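Local atomic coordinates of putative lipase (Bacteroides thetaiotaomicron VPI-5482, PDB entry 3BZW), a protein that probably hydrolyses ester bonds as a member of the GDSL-like (SGNH) lipase and acylhydrolase family, possibly acting on lysophospholipids. Residues H22-G26 / K27-Y31; D51-K54 / E55-I59; P212-F216 / N217-G221; R253-M256 / Y257-A261. One frame throughout, in Å; residues are numbered along the deposited sequence.

Interaction 1 (H22-G26 / K27-Y31); sequences HPWQG and KKVGY
The indole of W24 meets V29 at its edge: CG2 of the valine lies near the ring plane, 3.7 Å from W24 CE3 and almost as near to CZ3, and the two side chains run at roughly a right angle to each other. The other methyl of V29, CG1, sits 3.7 Å above one face of the Y31 ring, displaced toward its rim, so the branched valine fills the angle between two aromatic rings with one methyl each. This division follows from the first torsion of V29, which sets CG1 anti to the backbone N (chi1 -179°) and leaves CG2 to turn to the indole. The polar edge of the indole is held from elsewhere, its NE1 donating to L262 O, while A91 and L93 of strand 91-95 also touch W24.

Two successive turns bring the tryptophan to this place. A type I turn runs from H22 to Q25, with P23 in its second position, and a type II turn follows from W24 to K27, closed by K27 N donating to W24 O at 3.1 Å. G26 takes the third position of the type II turn with positive phi (70°), a conformation easy for glycine. K27 folds back over the turn, its CG 3.3 Å from W24 O and its CE 3.8 Å from P23 O. A tight double turn of this kind delivers the chain into strand 28-33, the strand of the parallel sheet that leads to the GDS sequence of the SGNH hydrolase fold.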
loop_
_atom_site.group_PDB
_atom_site.type_symbol
_atom_site.label_atom_id
_atom_site.label_comp_id
_atom_site.label_asym_id
_atom_site.label_seq_id
_atom_site.Cartn_x
_atom_site.Cartn_y
_atom_site.Cartn_z
ATOM N N HIS A 22 -33.915 30.315 2.200
ATOM C CA HIS A 22 -32.472 30.356 2.013
ATOM C C HIS A 22 -31.863 31.320 3.030
ATOM O O HIS A 22 -32.236 32.490 3.084
ATOM C CB HIS A 22 -32.118 30.801 0.592
ATOM C CG HIS A 22 -30.673 30.609 0.258
ATOM N ND1 HIS A 22 -30.248 29.810 -0.782
ATOM C CD2 HIS A 22 -29.552 31.060 0.868
ATOM C CE1 HIS A 22 -28.928 29.776 -0.795
ATOM N NE2 HIS A 22 -28.480 30.525 0.196
ATOM N N PRO A 23 -30.915 30.835 3.852
ATOM C CA PRO A 23 -30.246 31.642 4.881
ATOM C C PRO A 23 -29.481 32.879 4.411
ATOM O O PRO A 23 -29.144 33.744 5.222
ATOM C CB PRO A 23 -29.339 30.628 5.583
ATOM C CG PRO A 23 -29.062 29.611 4.512
ATOM C CD PRO A 23 -30.409 29.452 3.859
ATOM N N TRP A 24 -29.201 32.968 3.112
ATOM C CA TRP A 24 -28.469 34.115 2.580
ATOM C C TRP A 24 -29.404 35.129 1.918
ATOM O O TRP A 24 -28.979 36.203 1.501
ATOM C CB TRP A 24 -27.396 33.645 1.582
ATOM C CG TRP A 24 -26.302 32.839 2.235
ATOM C CD1 TRP A 24 -26.439 31.647 2.880
ATOM C CD2 TRP A 24 -24.921 33.208 2.366
ATOM N NE1 TRP A 24 -25.234 31.249 3.413
ATOM C CE2 TRP A 24 -24.286 32.189 3.111
ATOM C CE3 TRP A 24 -24.160 34.300 1.929
ATOM C CZ2 TRP A 24 -22.923 32.232 3.431
ATOM C CZ3 TRP A 24 -22.801 34.341 2.248
ATOM C CH2 TRP A 24 -22.201 33.313 2.992
ATOM N N GLN A 25 -30.683 34.780 1.840
ATOM C CA GLN A 25 -31.690 35.645 1.238
ATOM C C GLN A 25 -31.697 37.037 1.865
ATOM O O GLN A 25 -31.805 37.169 3.080
ATOM C CB GLN A 25 -33.075 35.010 1.398
ATOM C CG GLN A 25 -34.239 35.907 1.004
ATOM C CD GLN A 25 -34.319 36.143 -0.486
ATOM O OE1 GLN A 25 -34.442 35.200 -1.267
ATOM N NE2 GLN A 25 -34.258 37.408 -0.891
ATOM N N GLY A 26 -31.574 38.064 1.023
ATOM C CA GLY A 26 -31.596 39.443 1.490
ATOM C C GLY A 26 -30.407 39.929 2.299
ATOM O O GLY A 26 -30.422 41.048 2.803
ATOM N N LYS A 27 -29.370 39.107 2.419
ATOM C CA LYS A 27 -28.198 39.492 3.195
ATOM C C LYS A 27 -27.203 40.348 2.416
ATOM O O LYS A 27 -27.268 40.446 1.190
ATOM C CB LYS A 27 -27.491 38.244 3.726
ATOM C CG LYS A 27 -28.376 37.351 4.586
ATOM C CD LYS A 27 -28.962 38.100 5.775
ATOM C CE LYS A 27 -29.829 37.173 6.617
ATOM N NZ LYS A 27 -30.574 37.908 7.681
ATOM N N LYS A 28 -26.285 40.975 3.143
ATOM C CA LYS A 28 -25.269 41.808 2.521
ATOM C C LYS A 28 -23.955 41.048 2.615
ATOM O O LYS A 28 -23.514 40.680 3.705
ATOM C CB LYS A 28 -25.203 43.158 3.233
ATOM C CG LYS A 28 -26.584 43.808 3.273
ATOM C CD LYS A 28 -26.543 45.300 3.465
ATOM C CE LYS A 28 -27.958 45.861 3.363
ATOM N NZ LYS A 28 -27.973 47.345 3.415
ATOM N N VAL A 29 -23.341 40.807 1.463
ATOM C CA VAL A 29 -22.108 40.033 1.409
ATOM C C VAL A 29 -20.898 40.747 0.824
ATOM O O VAL A 29 -20.995 41.451 -0.184
ATOM C CB VAL A 29 -22.332 38.728 0.599
ATOM C CG1 VAL A 29 -21.048 37.913 0.559
ATOM C CG2 VAL A 29 -23.463 37.915 1.221
ATOM N N GLY A 30 -19.752 40.555 1.467
ATOM C CA GLY A 30 -18.524 41.148 0.978
ATOM C C GLY A 30 -17.818 40.107 0.129
ATOM O O GLY A 30 -17.661 38.966 0.560
ATOM N N TYR A 31 -17.405 40.481 -1.078
ATOM C CA TYR A 31 -16.722 39.540 -1.960
ATOM C C TYR A 31 -15.260 39.921 -2.160
ATOM O O TYR A 31 -14.945 40.923 -2.805
ATOM C CB TYR A 31 -17.431 39.470 -3.315
ATOM C CG TYR A 31 -18.867 38.985 -3.246
ATOM C CD1 TYR A 31 -19.919 39.872 -3.010
ATOM C CD2 TYR A 31 -19.172 37.639 -3.434
ATOM C CE1 TYR A 31 -21.246 39.428 -2.970
ATOM C CE2 TYR A 31 -20.487 37.183 -3.393
ATOM C CZ TYR A 31 -21.520 38.079 -3.164
ATOM O OH TYR A 31 -22.819 37.623 -3.149
#

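Interaction 2 (D51-K54 / E55-I59); sequences DFLK and EWLGI
F52 and W56, one helical turn apart, lie side by side and point the same way, and their side chains carry the aromatic part of the contact. The ring planes are inclined at 35° with centroids 5.2 Å apart, an oblique aromatic contact, and the closest carbons are F52 CD1 and W56 CZ2 at 3.5 Å. A CH-pi contact adds to this: F52 CB stands 3.7 Å from the centroid of the six-membered ring of W56, almost on the ring normal. The indole also lies against the main chain, with F52 O 3.0 Å above its plane, offset toward the rim. W56 CG is anti to its carbonyl carbon (chi1 -54°), which folds the indole back along the helix over F52. An alanine here is likely to leave F52 CB and CD1 without their aromatic cover and R253 without its cation-pi partner.

Apolar contacts on the adjacent side are looser: L53 CD2 approaches L57 CD1 at 4.2 Å, and L53 CB faces I59 CD1.

Backbone hydrogen bonds of the helical i to i+4 kind join D51 to E55, F52 to W56 and L53 to L57; W56 N to F52 O is 2.8 Å. The last one, G58 N to K54 O, is weak. Among the charges, D51 and K54 form only a long ion pair, and E55 OE1 takes its salt bridge from K47. G58, with positive phi, ends helix 49-57, and I59 turns back so that its O meets K54 CA at 3.2 Å, a helix terminus within the beta-alpha-beta crossover from strand 28-33 to strand 60-63.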
loop_
_atom_site.group_PDB
_atom_site.type_symbol
_atom_site.label_atom_id
_atom_site.label_comp_id
_atom_site.label_asym_id
_atom_site.label_seq_id
_atom_site.Cartn_x
_atom_site.Cartn_y
_atom_site.Cartn_z
ATOM N N ASP A 51 -23.480 39.206 -9.081
ATOM C CA ASP A 51 -24.547 39.973 -9.713
ATOM C C ASP A 51 -25.773 39.064 -9.853
ATOM O O ASP A 51 -26.915 39.506 -9.717
ATOM C CB ASP A 51 -24.098 40.457 -11.092
ATOM C CG ASP A 51 -24.672 41.812 -11.447
ATOM O OD1 ASP A 51 -25.872 42.035 -11.193
ATOM O OD2 ASP A 51 -23.924 42.652 -11.988
ATOM N N PHE A 52 -25.527 37.786 -10.126
ATOM C CA PHE A 52 -26.609 36.818 -10.252
ATOM C C PHE A 52 -27.219 36.554 -8.880
ATOM O O PHE A 52 -28.434 36.402 -8.751
ATOM C CB PHE A 52 -26.089 35.508 -10.844
ATOM C CG PHE A 52 -25.874 35.558 -12.326
ATOM C CD1 PHE A 52 -26.961 35.559 -13.198
ATOM C CD2 PHE A 52 -24.587 35.600 -12.853
ATOM C CE1 PHE A 52 -26.773 35.598 -14.582
ATOM C CE2 PHE A 52 -24.381 35.640 -14.236
ATOM C CZ PHE A 52 -25.477 35.638 -15.102
ATOM N N LEU A 53 -26.373 36.501 -7.857
ATOM C CA LEU A 53 -26.853 36.261 -6.502
ATOM C C LEU A 53 -27.669 37.456 -6.021
ATOM O O LEU A 53 -28.619 37.303 -5.250
ATOM C CB LEU A 53 -25.677 36.002 -5.553
ATOM C CG LEU A 53 -24.952 34.668 -5.757
ATOM C CD1 LEU A 53 -23.767 34.578 -4.807
ATOM C CD2 LEU A 53 -25.916 33.513 -5.515
ATOM N N LYS A 54 -27.295 38.646 -6.480
ATOM C CA LYS A 54 -28.020 39.854 -6.114
ATOM C C LYS A 54 -29.438 39.715 -6.657
ATOM O O LYS A 54 -30.423 39.992 -5.973
ATOM C CB LYS A 54 -27.353 41.080 -6.742
ATOM C CG LYS A 54 -27.980 42.401 -6.322
ATOM C CD LYS A 54 -27.380 43.586 -7.071
ATOM C CE LYS A 54 -27.872 43.645 -8.507
ATOM N NZ LYS A 54 -27.307 44.819 -9.231
ATOM N N GLU A 55 -29.515 39.264 -7.902
ATOM C CA GLU A 55 -30.766 39.065 -8.623
ATOM C C GLU A 55 -31.641 37.939 -8.070
ATOM O O GLU A 55 -32.840 38.122 -7.858
ATOM C CB GLU A 55 -30.436 38.780 -10.091
ATOM C CG GLU A 55 -31.590 38.326 -10.968
ATOM C CD GLU A 55 -31.101 37.865 -12.335
ATOM O OE1 GLU A 55 -30.217 38.544 -12.902
ATOM O OE2 GLU A 55 -31.595 36.836 -12.842
ATOM N N TRP A 56 -31.030 36.783 -7.830
ATOM C CA TRP A 56 -31.757 35.612 -7.349
ATOM C C TRP A 56 -32.101 35.578 -5.866
ATOM O O TRP A 56 -33.161 35.081 -5.485
ATOM C CB TRP A 56 -30.975 34.331 -7.670
ATOM C CG TRP A 56 -30.582 34.152 -9.105
ATOM C CD1 TRP A 56 -31.268 34.574 -10.210
ATOM C CD2 TRP A 56 -29.463 33.402 -9.590
ATOM N NE1 TRP A 56 -30.650 34.123 -11.355
ATOM C CE2 TRP A 56 -29.539 33.400 -11.003
ATOM C CE3 TRP A 56 -28.406 32.723 -8.969
ATOM C CZ2 TRP A 56 -28.597 32.746 -11.804
ATOM C CZ3 TRP A 56 -27.467 32.070 -9.768
ATOM C CH2 TRP A 56 -27.572 32.088 -11.171
ATOM N N LEU A 57 -31.204 36.089 -5.029
ATOM C CA LEU A 57 -31.424 36.059 -3.589
ATOM C C LEU A 57 -31.514 37.422 -2.914
ATOM O O LEU A 57 -31.640 37.501 -1.692
ATOM C CB LEU A 57 -30.321 35.228 -2.923
ATOM C CG LEU A 57 -30.265 33.762 -3.363
ATOM C CD1 LEU A 57 -29.062 33.068 -2.739
ATOM C CD2 LEU A 57 -31.550 33.067 -2.951
ATOM N N GLY A 58 -31.454 38.486 -3.705
ATOM C CA GLY A 58 -31.533 39.823 -3.142
ATOM C C GLY A 58 -30.353 40.145 -2.245
ATOM O O GLY A 58 -30.487 40.881 -1.261
ATOM N N ILE A 59 -29.192 39.597 -2.586
ATOM C CA ILE A 59 -27.977 39.813 -1.805
ATOM C C ILE A 59 -27.218 41.057 -2.262
ATOM O O ILE A 59 -26.821 41.157 -3.421
ATOM C CB ILE A 59 -27.043 38.583 -1.907
ATOM C CG1 ILE A 59 -27.736 37.366 -1.289
ATOM C CG2 ILE A 59 -25.716 38.863 -1.214
ATOM C CD1 ILE A 59 -26.950 36.072 -1.431
#

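Interaction 3 (P212-F216 / N217-G221); sequences PVIDF and NAVTG
F216 and T220 meet methyl to ring. From CB, beside N217 N, the F216 side chain runs to CG, which lies 3.6 Å from T220 CG2. CD1 keeps that methyl close and also approaches V219 CG2 at 4.1 Å, and even CZ at the far end is still 3.9 Å from T220 CG2. The methyl is thus centred over one face, 3.5 Å from the ring centroid and 7° off its normal, a CH-pi contact. The T220 chi1 of 60° places OG1, leaving CG2 anti to the carbonyl carbon and turned to the ring. A glycine in place of F216 would probably leave the T220 methyl facing a gap and F95 without its edge-to-face ring partner.

The backbone starts a short helix here. D215 O accepts from both V219 N (3.0 Å) and A218 N (2.9 Å), and T220 N bonds to F216 O. D215 holds the N-cap position without a capping bond; its carboxylate is instead gripped by T167 OG1 and by K203 of helix 195-210. Helix 216-219 follows the outer strand 213-214 after the inverse gamma turn centred on D215, with M251, T254 and Q258 of helix 245-258 packed against F216 and V219.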
loop_
_atom_site.group_PDB
_atom_site.type_symbol
_atom_site.label_atom_id
_atom_site.label_comp_id
_atom_site.label_asym_id
_atom_site.label_seq_id
_atom_site.Cartn_x
_atom_site.Cartn_y
_atom_site.Cartn_z
ATOM N N PRO A 212 -15.263 27.459 7.347
ATOM C CA PRO A 212 -15.847 26.630 6.292
ATOM C C PRO A 212 -15.221 26.898 4.928
ATOM O O PRO A 212 -14.843 28.025 4.611
ATOM C CB PRO A 212 -17.331 26.998 6.341
ATOM C CG PRO A 212 -17.305 28.431 6.793
ATOM C CD PRO A 212 -16.251 28.415 7.878
ATOM N N VAL A 213 -15.102 25.846 4.131
ATOM C CA VAL A 213 -14.535 25.967 2.798
ATOM C C VAL A 213 -15.451 25.261 1.812
ATOM O O VAL A 213 -15.859 24.129 2.048
ATOM C CB VAL A 213 -13.135 25.309 2.713
ATOM C CG1 VAL A 213 -12.600 25.395 1.277
ATOM C CG2 VAL A 213 -12.175 25.988 3.683
ATOM N N ILE A 214 -15.796 25.947 0.728
ATOM C CA ILE A 214 -16.617 25.364 -0.321
ATOM C C ILE A 214 -15.609 25.026 -1.420
ATOM O O ILE A 214 -14.927 25.910 -1.938
ATOM C CB ILE A 214 -17.673 26.367 -0.843
ATOM C CG1 ILE A 214 -18.716 26.623 0.250
ATOM C CG2 ILE A 214 -18.347 25.824 -2.104
ATOM C CD1 ILE A 214 -19.819 27.570 -0.160
ATOM N N ASP A 215 -15.496 23.743 -1.749
ATOM C CA ASP A 215 -14.536 23.301 -2.754
ATOM C C ASP A 215 -15.031 23.593 -4.165
ATOM O O ASP A 215 -15.355 22.683 -4.933
ATOM C CB ASP A 215 -14.254 21.806 -2.577
ATOM C CG ASP A 215 -13.009 21.352 -3.323
ATOM O OD1 ASP A 215 -12.286 22.212 -3.872
ATOM O OD2 ASP A 215 -12.748 20.133 -3.354
ATOM N N PHE A 216 -15.070 24.882 -4.484
ATOM C CA PHE A 216 -15.516 25.394 -5.772
ATOM C C PHE A 216 -14.792 24.711 -6.931
ATOM O O PHE A 216 -15.389 24.439 -7.977
ATOM C CB PHE A 216 -15.270 26.906 -5.810
ATOM C CG PHE A 216 -16.434 27.703 -6.325
ATOM C CD1 PHE A 216 -17.738 27.384 -5.953
ATOM C CD2 PHE A 216 -16.226 28.803 -7.154
ATOM C CE1 PHE A 216 -18.814 28.144 -6.393
ATOM C CE2 PHE A 216 -17.298 29.573 -7.602
ATOM C CZ PHE A 216 -18.595 29.243 -7.220
ATOM N N ASN A 217 -13.506 24.439 -6.731
ATOM C CA ASN A 217 -12.673 23.783 -7.734
ATOM C C ASN A 217 -13.354 22.528 -8.269
ATOM O O ASN A 217 -13.284 22.232 -9.465
ATOM C CB ASN A 217 -11.323 23.422 -7.112
ATOM C CG ASN A 217 -10.383 22.752 -8.096
ATOM O OD1 ASN A 217 -10.311 21.526 -8.166
ATOM N ND2 ASN A 217 -9.660 23.559 -8.870
ATOM N N ALA A 218 -14.022 21.795 -7.387
ATOM C CA ALA A 218 -14.708 20.580 -7.805
ATOM C C ALA A 218 -16.206 20.753 -8.079
ATOM O O ALA A 218 -16.685 20.357 -9.138
ATOM C CB ALA A 218 -14.505 19.482 -6.762
ATOM N N VAL A 219 -16.939 21.349 -7.140
ATOM C CA VAL A 219 -18.388 21.479 -7.302
ATOM C C VAL A 219 -18.944 22.281 -8.474
ATOM O O VAL A 219 -20.075 22.030 -8.898
ATOM C CB VAL A 219 -19.061 21.966 -5.997
ATOM C CG1 VAL A 219 -18.816 20.943 -4.889
ATOM C CG2 VAL A 219 -18.531 23.335 -5.594
ATOM N N THR A 220 -18.178 23.228 -9.011
ATOM C CA THR A 220 -18.665 23.999 -10.159
ATOM C C THR A 220 -18.733 23.075 -11.377
ATOM O O THR A 220 -19.517 23.299 -12.303
ATOM C CB THR A 220 -17.733 25.183 -10.512
ATOM O OG1 THR A 220 -16.431 24.687 -10.845
ATOM C CG2 THR A 220 -17.622 26.146 -9.341
ATOM N N GLY A 221 -17.902 22.036 -11.365
ATOM C CA GLY A 221 -17.873 21.092 -12.468
ATOM C C GLY A 221 -17.326 21.719 -13.739
ATOM O O GLY A 221 -17.542 21.209 -14.833
#

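Interaction 4 (R253-M256 / Y257-A261); sequences RTLM and YQLLA
R253 and Y257 run side by side and point the same way, with guanidinium and phenol ring planes 47° apart. Their ends join: R253 NH2 donates to Y257 OH at 3.2 Å, with an N-H...O angle of 145° and the hydroxyl somewhat out of the guanidinium plane. Nearer the backbone, R253 NE lies 3.6 Å from Y257 CE2. M256, a selenomethionine, lies alongside the same tyrosine. Its CG is anti to the backbone N (chi1 -175°), and the bend at the last torsion turns CE toward the phenol, 3.4 Å from Y257 CZ. SE stands 4.9 Å from the ring centroid, an oblique Met-aromatic contact. The same SE sits over the centre of the R253 guanidinium, 3.7 Å above its plane.

These are neighbours along helix 245-258, a helix flanking the parallel sheet of the SGNH hydrolase fold; Q258 N bonds to T254 O, and L259 N to L255 O.

On another side of the helix L255 and L259 cross obliquely, L255 CG 3.8 Å from L259 CD1. T254 and Q258 instead run together, T254 CG2 3.9 Å from Q258 CG; beyond that carbon Q258 bends away, and its NE2 donates to A261 O of a neighbouring subunit.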
loop_
_atom_site.group_PDB
_atom_site.type_symbol
_atom_site.label_atom_id
_atom_site.label_comp_id
_atom_site.label_asym_id
_atom_site.label_seq_id
_atom_site.Cartn_x
_atom_site.Cartn_y
_atom_site.Cartn_z
ATOM N N ARG A 253 -25.025 29.757 -9.554
ATOM C CA ARG A 253 -26.062 28.780 -9.252
ATOM C C ARG A 253 -25.505 27.695 -8.328
ATOM O O ARG A 253 -26.208 27.183 -7.451
ATOM C CB ARG A 253 -26.591 28.150 -10.540
ATOM C CG ARG A 253 -27.997 27.612 -10.397
ATOM C CD ARG A 253 -29.001 28.747 -10.319
ATOM N NE ARG A 253 -30.251 28.304 -9.715
ATOM C CZ ARG A 253 -31.322 29.075 -9.565
ATOM N NH1 ARG A 253 -31.300 30.337 -9.983
ATOM N NH2 ARG A 253 -32.413 28.588 -8.985
ATOM N N THR A 254 -24.240 27.346 -8.531
ATOM C CA THR A 254 -23.591 26.335 -7.700
ATOM C C THR A 254 -23.499 26.894 -6.288
ATOM O O THR A 254 -23.873 26.244 -5.313
ATOM C CB THR A 254 -22.165 26.031 -8.210
ATOM O OG1 THR A 254 -22.243 25.434 -9.510
ATOM C CG2 THR A 254 -21.436 25.082 -7.264
ATOM N N LEU A 255 -23.010 28.121 -6.198
ATOM C CA LEU A 255 -22.843 28.808 -4.925
ATOM C C LEU A 255 -24.177 28.916 -4.187
ATOM O O LEU A 255 -24.245 28.734 -2.970
ATOM C CB LEU A 255 -22.255 30.197 -5.191
ATOM C CG LEU A 255 -21.520 30.943 -4.084
ATOM C CD1 LEU A 255 -20.559 30.011 -3.359
ATOM C CD2 LEU A 255 -20.769 32.118 -4.712
HETATM N N MSE A 256 -25.240 29.200 -4.931
HETATM C CA MSE A 256 -26.557 29.333 -4.331
HETATM C C MSE A 256 -26.950 28.113 -3.506
HETATM O O MSE A 256 -27.399 28.242 -2.369
HETATM C CB MSE A 256 -27.615 29.578 -5.405
HETATM C CG MSE A 256 -28.994 29.851 -4.837
HETATM SE SE MSE A 256 -30.286 30.303 -6.212
HETATM C CE MSE A 256 -31.701 29.115 -5.678
ATOM N N TYR A 257 -26.772 26.925 -4.069
ATOM C CA TYR A 257 -27.138 25.710 -3.350
ATOM C C TYR A 257 -26.091 25.212 -2.361
ATOM O O TYR A 257 -26.425 24.534 -1.392
ATOM C CB TYR A 257 -27.523 24.623 -4.352
ATOM C CG TYR A 257 -28.816 24.977 -5.044
ATOM C CD1 TYR A 257 -30.039 24.805 -4.398
ATOM C CD2 TYR A 257 -28.813 25.580 -6.302
ATOM C CE1 TYR A 257 -31.229 25.230 -4.985
ATOM C CE2 TYR A 257 -29.993 26.011 -6.893
ATOM C CZ TYR A 257 -31.194 25.836 -6.232
ATOM O OH TYR A 257 -32.357 26.280 -6.808
ATOM N N GLN A 258 -24.829 25.553 -2.599
ATOM C CA GLN A 258 -23.758 25.153 -1.692
ATOM C C GLN A 258 -23.843 25.970 -0.399
ATOM O O GLN A 258 -23.516 25.476 0.681
ATOM C CB GLN A 258 -22.394 25.377 -2.351
ATOM C CG GLN A 258 -22.054 24.391 -3.459
ATOM C CD GLN A 258 -21.645 23.026 -2.928
ATOM O OE1 GLN A 258 -20.661 22.904 -2.196
ATOM N NE2 GLN A 258 -22.396 21.994 -3.298
ATOM N N LEU A 259 -24.280 27.222 -0.517
ATOM C CA LEU A 259 -24.405 28.113 0.636
ATOM C C LEU A 259 -25.629 27.809 1.496
ATOM O O LEU A 259 -25.776 28.338 2.601
ATOM C CB LEU A 259 -24.463 29.569 0.167
ATOM C CG LEU A 259 -23.162 30.167 -0.378
ATOM C CD1 LEU A 259 -23.412 31.585 -0.860
ATOM C CD2 LEU A 259 -22.100 30.159 0.710
ATOM N N LEU A 260 -26.509 26.964 0.976
ATOM C CA LEU A 260 -27.723 26.574 1.685
ATOM C C LEU A 260 -27.359 25.868 2.989
ATOM O O LEU A 260 -28.143 25.844 3.939
ATOM C CB LEU A 260 -28.543 25.623 0.808
ATOM C CG LEU A 260 -30.038 25.878 0.629
ATOM C CD1 LEU A 260 -30.638 24.728 -0.167
ATOM C CD2 LEU A 260 -30.720 25.998 1.986
ATOM N N ALA A 261 -26.157 25.302 3.027
ATOM C CA ALA A 261 -25.680 24.565 4.195
ATOM C C ALA A 261 -25.075 25.430 5.295
ATOM O O ALA A 261 -24.737 24.923 6.365
ATOM C CB ALA A 261 -24.663 23.515 3.754
#

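Interactions 1, 2 and 4 touch one another, and interaction 4 also touches interaction 3. G26 N probably donates to L57 O at 2.8 Å, tying the turn of interaction 1 to the helix end of interaction 2, whose centre is about 9 Å away. Between interactions 1 and 4, W24 NE1 packs 3.1 Å from L259 O. Interaction 4 lies against interaction 2 through the R253–W56 cation-pi pair and through M256 SE, 4.1 Å from W56 CE3, and its L259 CD2 meets I214 CD1 of interaction 3 at 3.6 Å. Interaction 4 thus bridges interactions 2 and 3, whose nearest atoms are about 8 Å apart. Interactions 1 and 3 both reach the parallel sheet, their centres about 18 Å apart.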